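Local coordinates for protein pyridoxal kinase (Entamoeba histolytica, PDB 4S1H) that probably phosphorylates pyridoxal with ATP to give pyridoxal 5'-phosphate, and binds ADP and magnesium ions, at residues A[3-8]-A[29-34]; A[22-27]-A[259-264]. All coordinates share one frame; numbering follows the deposited sequence.

How the contacts relate
From the N terminus the chain runs through strand 5-9, helix 18-28 and strand 33-41, a beta-alpha-beta unit of the ribokinase-like fold. Contact 1 closes this short loop, pairing 3-8 with 29-34 at the start of the two parallel strands. Contact 2 starts inside that loop, on helix 18-28, and reaches more than 230 residues onward to the loop 259-264, so the two loops cross. Leu26 joins them: its O probably accepts a hydrogen bond from Ile31 N (3.0 Å), and its CD1 packs on Ser33 OG. The helix is thus held between the central sheet and the late loop, and both contacts also touch the second subunit.

Contact 1: A[3-8]-A[29-34]; sequences NKVLTI and FQIQSI
The Asn3 side chain lies across Ile34, its CG 3.5 Å from Ile34 CG1, just where two parallel strands of a beta-alpha-beta unit start in the ribokinase-like fold. The amide of Asn3 meets that of Gln32 with their planes 70° apart. Gln32 NE2 donates to Asn3 OD1 (2.9 Å), the acceptor lying in the Gln32 amide plane while the nitrogen stands above the Asn3 carbonyl plane. Gln32 gets there because CG is anti to its backbone N (chi1 -175°) and the chain stays extended beyond it. A water donates to both Asn3 OD1 and Ser33 O, and Asn3 ND2 is bonded to Leu72 O and to Ser14 OG of the second subunit.

The strands pair in parallel, Val5 beside Ser33 and Leu6 beside Ile34. Gln32 O accepts from Lys4 N at 2.9 Å and weakly from Val5 N; Val5 O then receives Ile34 N at 2.8 Å. On one face Leu6 CD1 packs against Ile34 CG2; on the face of Val5 and Ser33, Val5 CG2 also reaches Ile31 CG2 (3.6 Å) in the loop before the strand, with Ile229 of helix 216-229 covering both Val5 and Ile31. Ser33 OG turns back to donate to Ile31 O within its own segment. Further along, Thr7 N bonds to Ile34 O (2.9 Å), and Thr7 CG2 lies 3.3 Å from that same oxygen.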
# COMPACT_ATOMS: atom_id res chain seq x y z
N ASN A 3 11.54 -10.22 4.04
CA ASN A 3 10.28 -10.29 3.32
C ASN A 3 9.83 -11.74 3.25
O ASN A 3 10.58 -12.57 2.76
CB ASN A 3 10.46 -9.71 1.92
CG ASN A 3 10.77 -8.23 1.95
OD1 ASN A 3 10.08 -7.48 2.63
ND2 ASN A 3 11.79 -7.81 1.23
N LYS A 4 8.63 -12.01 3.75
CA LYS A 4 8.09 -13.37 3.78
C LYS A 4 7.13 -13.62 2.62
O LYS A 4 6.96 -14.79 2.21
CB LYS A 4 7.40 -13.59 5.12
CG LYS A 4 6.87 -15.00 5.32
CD LYS A 4 6.33 -15.24 6.72
CE LYS A 4 7.43 -15.33 7.76
NZ LYS A 4 6.89 -15.86 9.04
N VAL A 5 6.47 -12.56 2.13
CA VAL A 5 5.49 -12.67 1.07
C VAL A 5 5.86 -11.81 -0.12
O VAL A 5 6.34 -10.70 0.06
CB VAL A 5 4.07 -12.23 1.55
CG1 VAL A 5 3.02 -12.37 0.46
CG2 VAL A 5 3.67 -13.01 2.80
N LEU A 6 5.59 -12.31 -1.32
CA LEU A 6 5.65 -11.49 -2.53
C LEU A 6 4.28 -11.54 -3.15
O LEU A 6 3.73 -12.64 -3.34
CB LEU A 6 6.70 -12.01 -3.50
CG LEU A 6 6.67 -11.52 -4.93
CD1 LEU A 6 7.04 -10.03 -4.94
CD2 LEU A 6 7.63 -12.34 -5.76
N THR A 7 3.73 -10.37 -3.40
CA THR A 7 2.38 -10.28 -3.96
C THR A 7 2.36 -9.33 -5.14
O THR A 7 2.84 -8.18 -5.08
CB THR A 7 1.31 -9.93 -2.89
OG1 THR A 7 0.08 -9.58 -3.55
CG2 THR A 7 1.74 -8.80 -2.04
N ILE A 8 1.84 -9.84 -6.23
CA ILE A 8 1.84 -9.19 -7.53
C ILE A 8 0.41 -8.99 -7.94
O ILE A 8 -0.31 -9.97 -8.25
CB ILE A 8 2.61 -10.06 -8.57
CG1 ILE A 8 4.05 -10.34 -8.12
CG2 ILE A 8 2.52 -9.46 -9.96
CD1 ILE A 8 4.79 -11.38 -8.95
N PHE A 29 -1.60 -7.56 9.91
CA PHE A 29 -1.13 -8.84 10.48
C PHE A 29 0.38 -8.82 10.76
O PHE A 29 0.90 -9.80 11.24
CB PHE A 29 -1.46 -10.04 9.54
CG PHE A 29 -2.84 -10.63 9.71
CD1 PHE A 29 -3.94 -10.09 9.07
CD2 PHE A 29 -3.05 -11.80 10.47
CE1 PHE A 29 -5.20 -10.63 9.21
CE2 PHE A 29 -4.32 -12.36 10.61
CZ PHE A 29 -5.40 -11.77 9.98
N GLN A 30 1.05 -7.72 10.40
CA GLN A 30 2.48 -7.55 10.58
C GLN A 30 3.29 -8.65 9.88
O GLN A 30 4.29 -9.14 10.41
CB GLN A 30 2.83 -7.41 12.05
CG GLN A 30 2.16 -6.18 12.68
CD GLN A 30 2.23 -6.24 14.16
OE1 GLN A 30 1.41 -6.90 14.78
NE2 GLN A 30 3.22 -5.58 14.75
N ILE A 31 2.89 -8.93 8.66
CA ILE A 31 3.56 -9.90 7.78
C ILE A 31 4.34 -9.06 6.75
O ILE A 31 3.76 -8.35 5.92
CB ILE A 31 2.55 -10.86 7.13
CG1 ILE A 31 1.81 -11.72 8.20
CG2 ILE A 31 3.28 -11.73 6.12
CD1 ILE A 31 0.60 -12.48 7.68
N GLN A 32 5.67 -9.07 6.87
CA GLN A 32 6.50 -8.25 6.00
C GLN A 32 6.40 -8.79 4.57
O GLN A 32 6.66 -9.97 4.33
CB GLN A 32 7.93 -8.23 6.47
CG GLN A 32 8.76 -7.27 5.63
CD GLN A 32 10.13 -7.00 6.19
OE1 GLN A 32 10.29 -6.77 7.39
NE2 GLN A 32 11.14 -7.02 5.33
N SER A 33 6.02 -7.91 3.64
CA SER A 33 5.68 -8.32 2.26
C SER A 33 6.22 -7.34 1.22
O SER A 33 6.41 -6.16 1.52
CB SER A 33 4.17 -8.41 2.13
OG SER A 33 3.65 -9.28 3.13
N ILE A 34 6.48 -7.87 0.04
CA ILE A 34 6.81 -7.11 -1.14
C ILE A 34 5.53 -6.98 -1.98
O ILE A 34 4.89 -7.99 -2.27
CB ILE A 34 7.90 -7.83 -1.97
CG1 ILE A 34 9.17 -8.08 -1.14
CG2 ILE A 34 8.19 -7.04 -3.24
CD1 ILE A 34 10.15 -9.02 -1.83
O HOH W 1 9.18 -4.81 2.51

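Contact 2: A[22-27]-A[259-264]; sequences GMIILD and NIINCI
Ile24 projects from helix 18-28 into a group of three isoleucines of the loop 259-264, touching each with one of its two methyls. With CG1 anti to the carbonyl carbon (chi1 -68°) and the chain extended beyond it, Ile24 CD1 reaches both Ile261 CD1, 3.7 Å away, and Ile260 CG2, 3.8 Å away. The other branch, Ile24 CG2, meets Ile264 CG1 at 3.8 Å. Ile261 and Ile264 both lie roughly at right angles to Ile24, whereas Ile260 runs obliquely to it.

Ile260 differs from the other isoleucines in its first torsion: CG1 is anti to the backbone N (chi1 -166°), and CG2 sits between N and the carbonyl carbon. One branch therefore serves Ile24 while Ile260 CD1 lies 3.8 Å from Ile25 CG1. Ile261 shares the first torsion of Ile24 but folds at the second (chi2 -61°), which turns its CD1 to the helix.

Phe16 touches Ile24, Ile260 and Ile261, and Thr219, Tyr222 and Ser226 of helix 216-229 touch Ile25. Ile24 and Ile261 also pack on Asp27 of the second subunit. Here aliphatic packing seats a type I beta turn, Ile261 to Ile264, against the helix of a beta-alpha-beta crossover in a ribokinase-like fold.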
# COMPACT_ATOMS: atom_id res chain seq x y z
N GLY A 22 -4.21 -5.96 -0.14
CA GLY A 22 -3.12 -6.74 0.36
C GLY A 22 -2.26 -5.97 1.33
O GLY A 22 -1.91 -6.48 2.38
N MET A 23 -2.00 -4.72 1.01
CA MET A 23 -1.15 -3.91 1.90
C MET A 23 -1.84 -3.73 3.24
O MET A 23 -1.24 -3.90 4.30
CB MET A 23 -0.84 -2.56 1.26
CG MET A 23 -0.01 -2.63 -0.03
SD MET A 23 0.03 -1.07 -1.02
CE MET A 23 0.76 -1.66 -2.53
N ILE A 24 -3.11 -3.32 3.21
CA ILE A 24 -3.85 -3.04 4.41
C ILE A 24 -3.89 -4.29 5.30
O ILE A 24 -3.67 -4.22 6.51
CB ILE A 24 -5.29 -2.58 4.09
CG1 ILE A 24 -5.25 -1.21 3.43
CG2 ILE A 24 -6.15 -2.53 5.36
CD1 ILE A 24 -6.53 -0.86 2.68
N ILE A 25 -4.19 -5.44 4.68
CA ILE A 25 -4.40 -6.66 5.45
C ILE A 25 -3.07 -7.22 5.99
O ILE A 25 -2.93 -7.48 7.18
CB ILE A 25 -5.20 -7.71 4.65
CG1 ILE A 25 -6.57 -7.11 4.35
CG2 ILE A 25 -5.29 -9.00 5.45
CD1 ILE A 25 -7.33 -7.79 3.21
N LEU A 26 -2.11 -7.42 5.10
CA LEU A 26 -0.79 -7.95 5.50
C LEU A 26 -0.07 -7.00 6.46
O LEU A 26 0.53 -7.47 7.45
CB LEU A 26 0.07 -8.28 4.29
CG LEU A 26 -0.40 -9.47 3.45
CD1 LEU A 26 0.27 -9.52 2.09
CD2 LEU A 26 -0.19 -10.79 4.18
N ASP A 27 -0.17 -5.70 6.24
CA ASP A 27 0.37 -4.74 7.23
C ASP A 27 -0.30 -4.93 8.62
O ASP A 27 0.39 -4.98 9.66
CB ASP A 27 0.24 -3.24 6.80
CG ASP A 27 1.09 -2.87 5.53
OD1 ASP A 27 1.96 -3.65 5.06
OD2 ASP A 27 0.85 -1.75 4.97
N ASN A 259 -15.56 -1.16 3.48
CA ASN A 259 -15.15 -0.37 4.65
C ASN A 259 -13.94 -0.98 5.41
O ASN A 259 -13.97 -1.13 6.63
CB ASN A 259 -16.35 -0.19 5.56
CG ASN A 259 -16.18 0.90 6.58
OD1 ASN A 259 -15.30 1.76 6.46
ND2 ASN A 259 -17.05 0.91 7.58
N ILE A 260 -12.87 -1.26 4.69
CA ILE A 260 -11.77 -1.99 5.24
C ILE A 260 -10.93 -1.15 6.22
O ILE A 260 -10.46 -1.68 7.20
CB ILE A 260 -10.93 -2.68 4.13
CG1 ILE A 260 -9.99 -3.72 4.75
CG2 ILE A 260 -10.15 -1.68 3.30
CD1 ILE A 260 -9.26 -4.55 3.72
N ILE A 261 -10.79 0.15 5.98
CA ILE A 261 -9.95 1.01 6.88
C ILE A 261 -10.53 1.06 8.31
O ILE A 261 -9.83 0.81 9.29
CB ILE A 261 -9.75 2.42 6.32
CG1 ILE A 261 -9.02 2.40 4.97
CG2 ILE A 261 -8.93 3.29 7.29
CD1 ILE A 261 -7.62 1.81 4.97
N ASN A 262 -11.82 1.33 8.42
CA ASN A 262 -12.50 1.34 9.72
C ASN A 262 -12.57 -0.03 10.39
O ASN A 262 -12.70 -0.12 11.61
CB ASN A 262 -13.86 2.01 9.63
CG ASN A 262 -13.75 3.49 9.28
OD1 ASN A 262 -12.95 4.20 9.90
ND2 ASN A 262 -14.44 3.94 8.22
N CYS A 263 -12.47 -1.09 9.57
CA CYS A 263 -12.52 -2.44 10.06
C CYS A 263 -11.15 -3.03 10.33
O CYS A 263 -11.07 -4.18 10.75
CB CYS A 263 -13.33 -3.32 9.07
SG CYS A 263 -15.10 -2.89 9.10
N ILE A 264 -10.06 -2.24 10.22
CA ILE A 264 -8.74 -2.77 10.50
C ILE A 264 -8.63 -3.49 11.85
O ILE A 264 -8.06 -4.56 11.87
CB ILE A 264 -7.64 -1.66 10.33
CG1 ILE A 264 -7.32 -1.46 8.85
CG2 ILE A 264 -6.37 -1.99 11.11
CD1 ILE A 264 -6.54 -0.18 8.54